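Local coordinates for spore germination protein B3 (Bacillus subtilis subsp. subtilis, PDB 3N54), which takes part, as a membrane-anchored lipoprotein, in the spore's germination response to the mixture of L-asparagine, glucose, fructose and potassium ions, at residues A[152-155]-A[156-160]; A[203-207]-A[208-212]; A[58-61]-A[62-66]; A[94-97]-A[98-101]. All coordinates share one frame; numbering follows the deposited sequence.

Interaction 1 (A[152-155]-A[156-160]); sequences IGRA and SVYSQ
Arg154 and Tyr158, one turn apart on the α-helix 152-160, illustrate how an i to i+4 pair can join the polar ends of two long side chains on a helix flank. Arg154 NH2 donates to Tyr158 OH over 2.9 Å, with an N-H...O angle of 147°, and the hydroxyl oxygen lies close to the guanidinium plane, at its edge. The arginine gets there with CG anti to its carbonyl carbon (chi1 -76°) and a chain extended from CG to NE, which carries the guanidinium out to the hydroxyl end of the tyrosine, the two side chains crossing at a slant. The two flat groups are not stacked, their planes standing 59° apart. Nearer the backbone, Arg154 CB lies 4.1 Å from Tyr158 CZ, and the carbonyl oxygen of Arg154 sits over one face of the ring, 3.3 Å from CG and displaced toward the rim. That same oxygen accepts the helical bond from Tyr158 N. A leucine in place of Tyr158 would probably leave the Arg154 guanidinium without this hydroxyl partner and set it free to turn, while losing the ring contacts with Phe305 and Tyr165 that tie the helix to its surroundings. On another flank Ser156, Ile152 and Ser159 face helix 87-94, and the Ser159 hydroxyl has Asn190 as its main partner. Between these flanks the ladder of backbone bonds is regular except at Val157, whose N reaches Gly153 O weakly at 3.4 Å. The ladder's last rung across the two segments runs from Ser159 N to Ala155 O, 3.1 Å long and nearly straight.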
loop_
_atom_site.group_PDB
_atom_site.type_symbol
_atom_site.label_atom_id
_atom_site.label_comp_id
_atom_site.label_asym_id
_atom_site.label_seq_id
_atom_site.Cartn_x
_atom_site.Cartn_y
_atom_site.Cartn_z
ATOM N N ILE A 152 3.854 -5.907 -8.145
ATOM C CA ILE A 152 5.243 -5.497 -8.340
ATOM C C ILE A 152 5.450 -4.662 -9.602
ATOM O O ILE A 152 6.189 -3.689 -9.580
ATOM C CB ILE A 152 6.167 -6.747 -8.386
ATOM C CG1 ILE A 152 6.479 -7.216 -6.966
ATOM C CG2 ILE A 152 7.460 -6.456 -9.132
ATOM C CD1 ILE A 152 7.286 -6.228 -6.160
ATOM N N GLY A 153 4.793 -5.052 -10.691
ATOM C CA GLY A 153 4.883 -4.323 -11.954
ATOM C C GLY A 153 4.583 -2.848 -11.772
ATOM O O GLY A 153 5.413 -1.986 -12.096
ATOM N N ARG A 154 3.412 -2.564 -11.212
ATOM C CA ARG A 154 2.985 -1.193 -10.985
ATOM C C ARG A 154 3.793 -0.474 -9.911
ATOM O O ARG A 154 4.224 0.661 -10.125
ATOM C CB ARG A 154 1.508 -1.145 -10.611
ATOM C CG ARG A 154 0.590 -1.344 -11.787
ATOM C CD ARG A 154 -0.858 -1.062 -11.412
ATOM N NE ARG A 154 -1.677 -0.888 -12.609
ATOM C CZ ARG A 154 -2.045 0.284 -13.127
ATOM N NH1 ARG A 154 -2.790 0.301 -14.229
ATOM N NH2 ARG A 154 -1.692 1.439 -12.555
ATOM N N ALA A 155 3.976 -1.120 -8.761
ATOM C CA ALA A 155 4.677 -0.492 -7.637
ATOM C C ALA A 155 6.069 -0.013 -8.055
ATOM O O ALA A 155 6.465 1.104 -7.746
ATOM C CB ALA A 155 4.767 -1.436 -6.448
ATOM N N SER A 156 6.793 -0.848 -8.785
ATOM C CA SER A 156 8.129 -0.475 -9.235
ATOM C C SER A 156 8.091 0.714 -10.196
ATOM O O SER A 156 8.929 1.598 -10.119
ATOM C CB SER A 156 8.841 -1.645 -9.909
ATOM O OG SER A 156 10.201 -1.279 -10.143
ATOM N N VAL A 157 7.121 0.728 -11.103
ATOM C CA VAL A 157 6.984 1.844 -12.028
ATOM C C VAL A 157 6.622 3.137 -11.273
ATOM O O VAL A 157 7.141 4.202 -11.603
ATOM C CB VAL A 157 5.974 1.527 -13.160
ATOM C CG1 VAL A 157 5.538 2.793 -13.877
ATOM C CG2 VAL A 157 6.593 0.535 -14.154
ATOM N N TYR A 158 5.780 3.036 -10.243
ATOM C CA TYR A 158 5.438 4.202 -9.427
ATOM C C TYR A 158 6.681 4.808 -8.770
ATOM O O TYR A 158 6.889 6.013 -8.822
ATOM C CB TYR A 158 4.418 3.870 -8.331
ATOM C CG TYR A 158 3.035 3.450 -8.787
ATOM C CD1 TYR A 158 2.225 2.686 -7.951
ATOM C CD2 TYR A 158 2.537 3.799 -10.045
ATOM C CE1 TYR A 158 0.944 2.300 -8.336
ATOM C CE2 TYR A 158 1.261 3.410 -10.443
ATOM C CZ TYR A 158 0.470 2.662 -9.580
ATOM O OH TYR A 158 -0.793 2.278 -9.962
ATOM N N SER A 159 7.484 3.961 -8.141
ATOM C CA SER A 159 8.728 4.385 -7.503
ATOM C C SER A 159 9.665 5.089 -8.479
ATOM O O SER A 159 10.153 6.193 -8.216
ATOM C CB SER A 159 9.462 3.169 -6.951
ATOM O OG SER A 159 8.664 2.492 -5.996
ATOM N N GLN A 160 9.884 4.450 -9.619
ATOM C CA GLN A 160 10.839 4.939 -10.600
ATOM C C GLN A 160 10.422 6.260 -11.231
ATOM O O GLN A 160 11.274 7.013 -11.700
ATOM C CB GLN A 160 11.059 3.882 -11.692
ATOM C CG GLN A 160 11.655 2.598 -11.162
ATOM C CD GLN A 160 11.715 1.495 -12.203
ATOM O OE1 GLN A 160 11.099 0.443 -12.045
ATOM N NE2 GLN A 160 12.452 1.730 -13.268
#

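Interaction 2 (A[203-207]-A[208-212]); sequences TLSWV and MGTIQ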
loop_
_atom_site.group_PDB
_atom_site.type_symbol
_atom_site.label_atom_id
_atom_site.label_comp_id
_atom_site.label_asym_id
_atom_site.label_seq_id
_atom_site.Cartn_x
_atom_site.Cartn_y
_atom_site.Cartn_z
ATOM N N THR A 203 -13.409 5.332 1.868
ATOM C CA THR A 203 -13.873 6.680 1.551
ATOM C C THR A 203 -13.088 7.271 0.394
ATOM O O THR A 203 -13.667 7.775 -0.571
ATOM C CB THR A 203 -13.734 7.616 2.763
ATOM O OG1 THR A 203 -14.545 7.124 3.835
ATOM C CG2 THR A 203 -14.162 9.035 2.404
ATOM N N LEU A 204 -11.766 7.207 0.503
ATOM C CA LEU A 204 -10.880 7.775 -0.507
ATOM C C LEU A 204 -11.096 7.086 -1.845
ATOM O O LEU A 204 -11.227 7.742 -2.878
ATOM C CB LEU A 204 -9.422 7.645 -0.061
ATOM C CG LEU A 204 -8.385 8.466 -0.816
ATOM C CD1 LEU A 204 -8.774 9.943 -0.860
ATOM C CD2 LEU A 204 -7.016 8.269 -0.167
ATOM N N SER A 205 -11.164 5.762 -1.816
ATOM C CA SER A 205 -11.397 4.974 -3.025
ATOM C C SER A 205 -12.758 5.257 -3.665
ATOM O O SER A 205 -12.893 5.203 -4.890
ATOM C CB SER A 205 -11.296 3.484 -2.704
ATOM O OG SER A 205 -11.516 2.709 -3.874
ATOM N N TRP A 206 -13.757 5.542 -2.826
ATOM C CA TRP A 206 -15.124 5.827 -3.267
ATOM C C TRP A 206 -15.172 7.129 -4.048
ATOM O O TRP A 206 -15.731 7.192 -5.145
ATOM C CB TRP A 206 -16.049 5.933 -2.046
ATOM C CG TRP A 206 -17.531 5.826 -2.300
ATOM C CD1 TRP A 206 -18.243 6.351 -3.342
ATOM C CD2 TRP A 206 -18.492 5.203 -1.437
ATOM N NE1 TRP A 206 -19.582 6.063 -3.194
ATOM C CE2 TRP A 206 -19.758 5.358 -2.035
ATOM C CE3 TRP A 206 -18.398 4.512 -0.223
ATOM C CZ2 TRP A 206 -20.923 4.850 -1.460
ATOM C CZ3 TRP A 206 -19.557 4.008 0.349
ATOM C CH2 TRP A 206 -20.805 4.182 -0.269
ATOM N N VAL A 207 -14.591 8.170 -3.464
ATOM C CA VAL A 207 -14.592 9.500 -4.059
ATOM C C VAL A 207 -13.730 9.549 -5.328
ATOM O O VAL A 207 -14.088 10.224 -6.290
ATOM C CB VAL A 207 -14.124 10.563 -3.039
ATOM C CG1 VAL A 207 -14.051 11.944 -3.676
ATOM C CG2 VAL A 207 -15.070 10.590 -1.836
ATOM N N MET A 208 -12.617 8.817 -5.333
ATOM C CA MET A 208 -11.726 8.778 -6.495
ATOM C C MET A 208 -12.241 7.875 -7.618
ATOM O O MET A 208 -11.705 7.904 -8.721
ATOM C CB MET A 208 -10.321 8.335 -6.078
ATOM C CG MET A 208 -9.635 9.297 -5.118
ATOM S SD MET A 208 -9.454 10.967 -5.763
ATOM C CE MET A 208 -8.387 10.650 -7.168
ATOM N N GLY A 209 -13.266 7.069 -7.343
ATOM C CA GLY A 209 -13.877 6.228 -8.378
ATOM C C GLY A 209 -13.219 4.878 -8.608
ATOM O O GLY A 209 -13.584 4.163 -9.535
ATOM N N THR A 210 -12.257 4.521 -7.763
ATOM C CA THR A 210 -11.578 3.236 -7.860
ATOM C C THR A 210 -12.267 2.144 -7.043
ATOM O O THR A 210 -11.821 1.001 -7.043
ATOM C CB THR A 210 -10.125 3.354 -7.379
ATOM O OG1 THR A 210 -10.102 3.949 -6.072
ATOM C CG2 THR A 210 -9.316 4.205 -8.342
ATOM N N ILE A 211 -13.348 2.489 -6.349
ATOM C CA ILE A 211 -14.066 1.530 -5.509
ATOM C C ILE A 211 -14.843 0.531 -6.360
ATOM O O ILE A 211 -15.412 0.893 -7.389
ATOM C CB ILE A 211 -15.040 2.249 -4.536
ATOM C CG1 ILE A 211 -15.513 1.292 -3.439
ATOM C CG2 ILE A 211 -16.226 2.841 -5.298
ATOM C CD1 ILE A 211 -16.054 2.003 -2.201
ATOM N N GLN A 212 -14.864 -0.725 -5.924
ATOM C CA GLN A 212 -15.587 -1.771 -6.638
ATOM C C GLN A 212 -16.924 -1.998 -5.947
ATOM O O GLN A 212 -17.984 -1.892 -6.567
ATOM C CB GLN A 212 -14.764 -3.061 -6.676
ATOM C CG GLN A 212 -15.190 -4.050 -7.754
ATOM C CD GLN A 212 -14.810 -3.603 -9.160
ATOM O OE1 GLN A 212 -14.126 -2.593 -9.345
ATOM N NE2 GLN A 212 -15.255 -4.359 -10.158
#
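Ser205 and Thr210 meet through their hydroxyls at the end of helix 198-208, OG to OG1 2.9 Å apart, in a hydrogen bond whose donor could be either. The problem being solved is general: the last carbonyls of a helix run short of the usual i+4 amide donors, and the chain has to find substitutes. Leu204 O still has a regular partner in Met208 N at 3.0 Å. Ser205 O receives two weak bonds, from Thr210 N at 3.0 Å and from Ile211 N at 3.1 Å, both strongly bent. Trp206 O is reached, also weakly, by Gly209 N at 3.3 Å. The carbonyl of Val207 turns out of the segment to the hydroxyl of Thr234. This is a Schellman motif: Gly209 takes a positive phi of 86°, an angle at which a CB would be jammed against the preceding carbonyl oxygen, and the chain folds back over the final turn. The reversal carries Ile211 against Trp206, the two side chains lying side by side and pointing the same way. Ile211 CD1 comes within 3.9 Å of Trp206 CB and meets the indole obliquely, while CG2 packs on Trp206 CA; with CG1 anti to the backbone N (chi1 -166°), the branch is directed along the tryptophan. Both residues also rest on Ile229 of strand 223-240. The indole is buried, packs against the ring of Phe340 at a shallow angle between planes, and has its NE1 satisfied by the hydroxyl of Thr253.

Interaction 3 (A[58-61]-A[62-66]); sequences SDVS and IKDPP
Ile62 and Ser58 are joined by the first i to i+4 backbone bond of the short helix 59-63, which follows strand 46-55 and is capped at its start by a serine. Three main-chain bonds make up the helix across the two segments. Ile62 N donates to Ser58 O at 3.1 Å and Lys63 N to Asp59 O at 3.0 Å. The third, from Asp64 N to Val60 O, is shorter at 2.7 Å but more bent (130°), as Asp64 is where the chain leaves helical geometry.

Side chains serve mainly the amino end. Ser58 is the N-cap, and its OG accepts from Ser61 N over 3.1 Å, supplying an acceptor to an amide that precedes the regular i to i+4 pattern.

Apolar and mixed contacts are sparse, in keeping with an exposed helix. Ile62 places CB and CG1 beside the carbonyl oxygens of Asp59 and Ser58. Lys63, with CG anti to its backbone N (chi1 172°) and every later torsion extended, runs away from the other segment, leaving CB as the part that rests near Asp59 O. The carboxylate of Asp64 crosses toward Val60 at a slant.

Solvent bridges the carboxyl end, just before the paired prolines Pro65 and Pro66 carry the chain off. One water donates to both Ser61 O and Asp64 O, each 2.7 Å from its oxygen.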
loop_
_atom_site.group_PDB
_atom_site.type_symbol
_atom_site.label_atom_id
_atom_site.label_comp_id
_atom_site.label_asym_id
_atom_site.label_seq_id
_atom_site.Cartn_x
_atom_site.Cartn_y
_atom_site.Cartn_z
ATOM N N SER A 58 14.302 -31.737 4.755
ATOM C CA SER A 58 14.227 -33.203 4.940
ATOM C C SER A 58 15.293 -33.917 4.123
ATOM O O SER A 58 15.815 -33.369 3.147
ATOM C CB SER A 58 12.842 -33.760 4.566
ATOM O OG SER A 58 12.626 -33.773 3.157
ATOM N N ASP A 59 15.616 -35.140 4.528
ATOM C CA ASP A 59 16.574 -35.964 3.794
ATOM C C ASP A 59 16.099 -36.161 2.364
ATOM O O ASP A 59 16.905 -36.149 1.437
ATOM C CB ASP A 59 16.764 -37.327 4.476
ATOM C CG ASP A 59 17.541 -37.225 5.778
ATOM O OD1 ASP A 59 18.055 -36.120 6.086
ATOM O OD2 ASP A 59 17.645 -38.254 6.486
ATOM N N VAL A 60 14.785 -36.342 2.207
ATOM C CA VAL A 60 14.155 -36.494 0.899
ATOM C C VAL A 60 14.345 -35.246 0.021
ATOM O O VAL A 60 14.558 -35.382 -1.179
ATOM C CB VAL A 60 12.643 -36.841 1.043
ATOM C CG1 VAL A 60 11.933 -36.844 -0.304
ATOM C CG2 VAL A 60 12.475 -38.195 1.708
ATOM N N SER A 61 14.286 -34.047 0.610
ATOM C CA SER A 61 14.470 -32.780 -0.135
ATOM C C SER A 61 15.930 -32.489 -0.519
ATOM O O SER A 61 16.175 -31.754 -1.465
ATOM C CB SER A 61 13.936 -31.590 0.663
ATOM O OG SER A 61 14.680 -31.400 1.857
ATOM N N ILE A 62 16.883 -33.016 0.244
ATOM C CA ILE A 62 18.294 -32.970 -0.129
ATOM C C ILE A 62 18.498 -33.926 -1.306
ATOM O O ILE A 62 19.219 -33.640 -2.256
ATOM C CB ILE A 62 19.212 -33.400 1.064
ATOM C CG1 ILE A 62 19.217 -32.326 2.147
ATOM C CG2 ILE A 62 20.628 -33.653 0.614
ATOM C CD1 ILE A 62 19.787 -31.005 1.682
ATOM N N LYS A 63 17.832 -35.066 -1.211
ATOM C CA LYS A 63 17.885 -36.137 -2.197
ATOM C C LYS A 63 17.154 -35.805 -3.514
ATOM O O LYS A 63 17.590 -36.213 -4.584
ATOM C CB LYS A 63 17.297 -37.398 -1.533
ATOM C CG LYS A 63 17.068 -38.604 -2.406
ATOM C CD LYS A 63 16.408 -39.718 -1.578
ATOM C CE LYS A 63 16.009 -40.920 -2.422
ATOM N NZ LYS A 63 15.481 -42.017 -1.557
ATOM N N ASP A 64 16.059 -35.056 -3.422
ATOM C CA ASP A 64 15.215 -34.741 -4.574
ATOM C C ASP A 64 15.245 -33.251 -4.905
ATOM O O ASP A 64 14.462 -32.469 -4.372
ATOM C CB ASP A 64 13.784 -35.177 -4.296
ATOM C CG ASP A 64 13.665 -36.674 -4.040
ATOM O OD1 ASP A 64 14.315 -37.486 -4.740
ATOM O OD2 ASP A 64 12.909 -37.036 -3.121
ATOM N N PRO A 65 16.145 -32.850 -5.805
ATOM C CA PRO A 65 16.246 -31.428 -6.104
ATOM C C PRO A 65 15.055 -30.885 -6.898
ATOM O O PRO A 65 14.376 -31.641 -7.595
ATOM C CB PRO A 65 17.535 -31.337 -6.927
ATOM C CG PRO A 65 17.729 -32.677 -7.494
ATOM C CD PRO A 65 17.079 -33.663 -6.600
ATOM N N PRO A 66 14.800 -29.579 -6.784
ATOM C CA PRO A 66 13.733 -28.954 -7.557
ATOM C C PRO A 66 14.048 -29.044 -9.046
ATOM O O PRO A 66 15.215 -29.038 -9.426
ATOM C CB PRO A 66 13.740 -27.499 -7.068
ATOM C CG PRO A 66 15.089 -27.270 -6.505
ATOM C CD PRO A 66 15.580 -28.597 -6.005
HETATM O O HOH W 1 14.583 -30.190 -2.935
#

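Interaction 4 (A[94-97]-A[98-101]); sequences FIRD and DELR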
loop_
_atom_site.group_PDB
_atom_site.type_symbol
_atom_site.label_atom_id
_atom_site.label_comp_id
_atom_site.label_asym_id
_atom_site.label_seq_id
_atom_site.Cartn_x
_atom_site.Cartn_y
_atom_site.Cartn_z
ATOM N N PHE A 94 17.419 -7.396 -2.039
ATOM C CA PHE A 94 17.194 -8.730 -1.471
ATOM C C PHE A 94 16.555 -9.757 -2.376
ATOM O O PHE A 94 16.667 -10.946 -2.101
ATOM C CB PHE A 94 16.345 -8.604 -0.208
ATOM C CG PHE A 94 17.087 -8.006 0.944
ATOM C CD1 PHE A 94 18.039 -8.750 1.619
ATOM C CD2 PHE A 94 16.836 -6.715 1.360
ATOM C CE1 PHE A 94 18.731 -8.208 2.690
ATOM C CE2 PHE A 94 17.529 -6.170 2.434
ATOM C CZ PHE A 94 18.476 -6.923 3.092
ATOM N N ILE A 95 15.894 -9.318 -3.442
ATOM C CA ILE A 95 15.159 -10.233 -4.298
ATOM C C ILE A 95 15.716 -10.221 -5.716
ATOM O O ILE A 95 15.842 -9.165 -6.336
ATOM C CB ILE A 95 13.658 -9.863 -4.329
ATOM C CG1 ILE A 95 13.115 -9.750 -2.906
ATOM C CG2 ILE A 95 12.863 -10.894 -5.102
ATOM C CD1 ILE A 95 11.663 -9.334 -2.848
ATOM N N ARG A 96 16.062 -11.403 -6.214
ATOM C CA ARG A 96 16.538 -11.552 -7.581
ATOM C C ARG A 96 15.373 -11.307 -8.516
ATOM O O ARG A 96 14.238 -11.649 -8.187
ATOM C CB ARG A 96 17.071 -12.956 -7.824
ATOM C CG ARG A 96 18.274 -13.374 -6.973
ATOM C CD ARG A 96 18.395 -14.899 -6.969
ATOM N NE ARG A 96 18.304 -15.432 -8.325
ATOM C CZ ARG A 96 19.288 -15.395 -9.225
ATOM N NH1 ARG A 96 19.093 -15.914 -10.439
ATOM N NH2 ARG A 96 20.472 -14.855 -8.930
ATOM N N ASP A 97 15.643 -10.714 -9.674
ATOM C CA ASP A 97 14.589 -10.451 -10.655
ATOM C C ASP A 97 13.810 -11.715 -11.020
ATOM O O ASP A 97 12.586 -11.659 -11.188
ATOM C CB ASP A 97 15.154 -9.810 -11.929
ATOM C CG ASP A 97 15.405 -8.307 -11.779
ATOM O OD1 ASP A 97 15.405 -7.615 -12.818
ATOM O OD2 ASP A 97 15.590 -7.811 -10.642
ATOM N N ASP A 98 14.495 -12.854 -11.116
ATOM C CA ASP A 98 13.806 -14.091 -11.502
ATOM C C ASP A 98 13.008 -14.757 -10.371
ATOM O O ASP A 98 12.394 -15.785 -10.594
ATOM C CB ASP A 98 14.756 -15.092 -12.202
ATOM C CG ASP A 98 15.889 -15.593 -11.312
ATOM O OD1 ASP A 98 15.809 -15.500 -10.070
ATOM O OD2 ASP A 98 16.883 -16.109 -11.877
ATOM N N GLU A 99 13.010 -14.175 -9.172
ATOM C CA GLU A 99 12.106 -14.620 -8.103
ATOM C C GLU A 99 10.750 -13.911 -8.223
ATOM O O GLU A 99 9.779 -14.299 -7.566
ATOM C CB GLU A 99 12.679 -14.335 -6.713
ATOM C CG GLU A 99 14.032 -14.966 -6.417
ATOM C CD GLU A 99 14.593 -14.545 -5.055
ATOM O OE1 GLU A 99 15.690 -13.921 -5.012
ATOM O OE2 GLU A 99 13.929 -14.821 -4.021
ATOM N N LEU A 100 10.687 -12.866 -9.045
ATOM C CA LEU A 100 9.477 -12.058 -9.155
ATOM C C LEU A 100 8.875 -12.058 -10.541
ATOM O O LEU A 100 9.559 -12.274 -11.533
ATOM C CB LEU A 100 9.766 -10.611 -8.756
ATOM C CG LEU A 100 10.150 -10.383 -7.299
ATOM C CD1 LEU A 100 10.656 -8.958 -7.093
ATOM C CD2 LEU A 100 8.980 -10.683 -6.377
ATOM N N ARG A 101 7.573 -11.815 -10.573
ATOM C CA ARG A 101 6.809 -11.656 -11.794
ATOM C C ARG A 101 6.063 -10.341 -11.710
ATOM O O ARG A 101 5.837 -9.811 -10.616
ATOM C CB ARG A 101 5.792 -12.776 -11.947
ATOM C CG ARG A 101 6.408 -14.126 -12.187
ATOM C CD ARG A 101 5.344 -15.165 -12.492
ATOM N NE ARG A 101 5.936 -16.394 -13.013
ATOM C CZ ARG A 101 6.335 -16.574 -14.275
ATOM N NH1 ARG A 101 6.857 -17.741 -14.638
ATOM N NH2 ARG A 101 6.225 -15.598 -15.180
#
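Ile95 and Leu100 form the close-packed side of this tight turn, their side chains crossing at about a right angle with Ile95 CG2 3.5 Å from Leu100 CG. Between them the chain makes a short 3-10 turn, in which Glu99 N bonds to Arg96 O at 3.0 Å and Leu100 N to Asp97 O at 3.1 Å. Glu99 also ties back to the start of the turn: its extended chain brings OE1 back to Arg96 N, a fairly straight bond of 2.8 Å that meets the oxygen from above the carboxylate plane. With an alanine in place of Glu99, Arg96 N would probably be left without this acceptor, and the entry to the turn would be freer to shift.

The solvent side is charged. Arg96 bends at chi3 (48°) to present itself side-on to Asp98, NE to OD1 at 3.0 Å and NH1 to OD2 at 2.6 Å. Both oxygens are met on the syn side, though the two planes stand 48° apart, a twisted bidentate salt bridge.

The turn links helix 87-94 to strand 105-109; Ile95 and Leu100 both pack on Ile75 of strand 74-77, and the backbone of Glu99 is hydrogen-bonded to that of Leu72.

How the interactions relate
All four are local contacts within continuous pieces of chain, and their chemistry follows their place. Interaction 2, partly buried in the GerAC-like C-terminal region, combines apolar packing with redirected carbonyls; the other three lie at the surface within the N-terminal domain. Interaction 3 is the most remote, its centre about 37 Å from the centre of the chain, and relies on a serine cap and water. Interactions 1 and 4 touch, Ile152 CB lying 3.8 Å from Arg101 O, and both border helix 87-94: interaction 4 leaves its end, interaction 1 packs against Asp88 and Leu91 of it. Each uses an arginine, but toward a neutral hydroxyl in interaction 1 and a carboxylate in interaction 4.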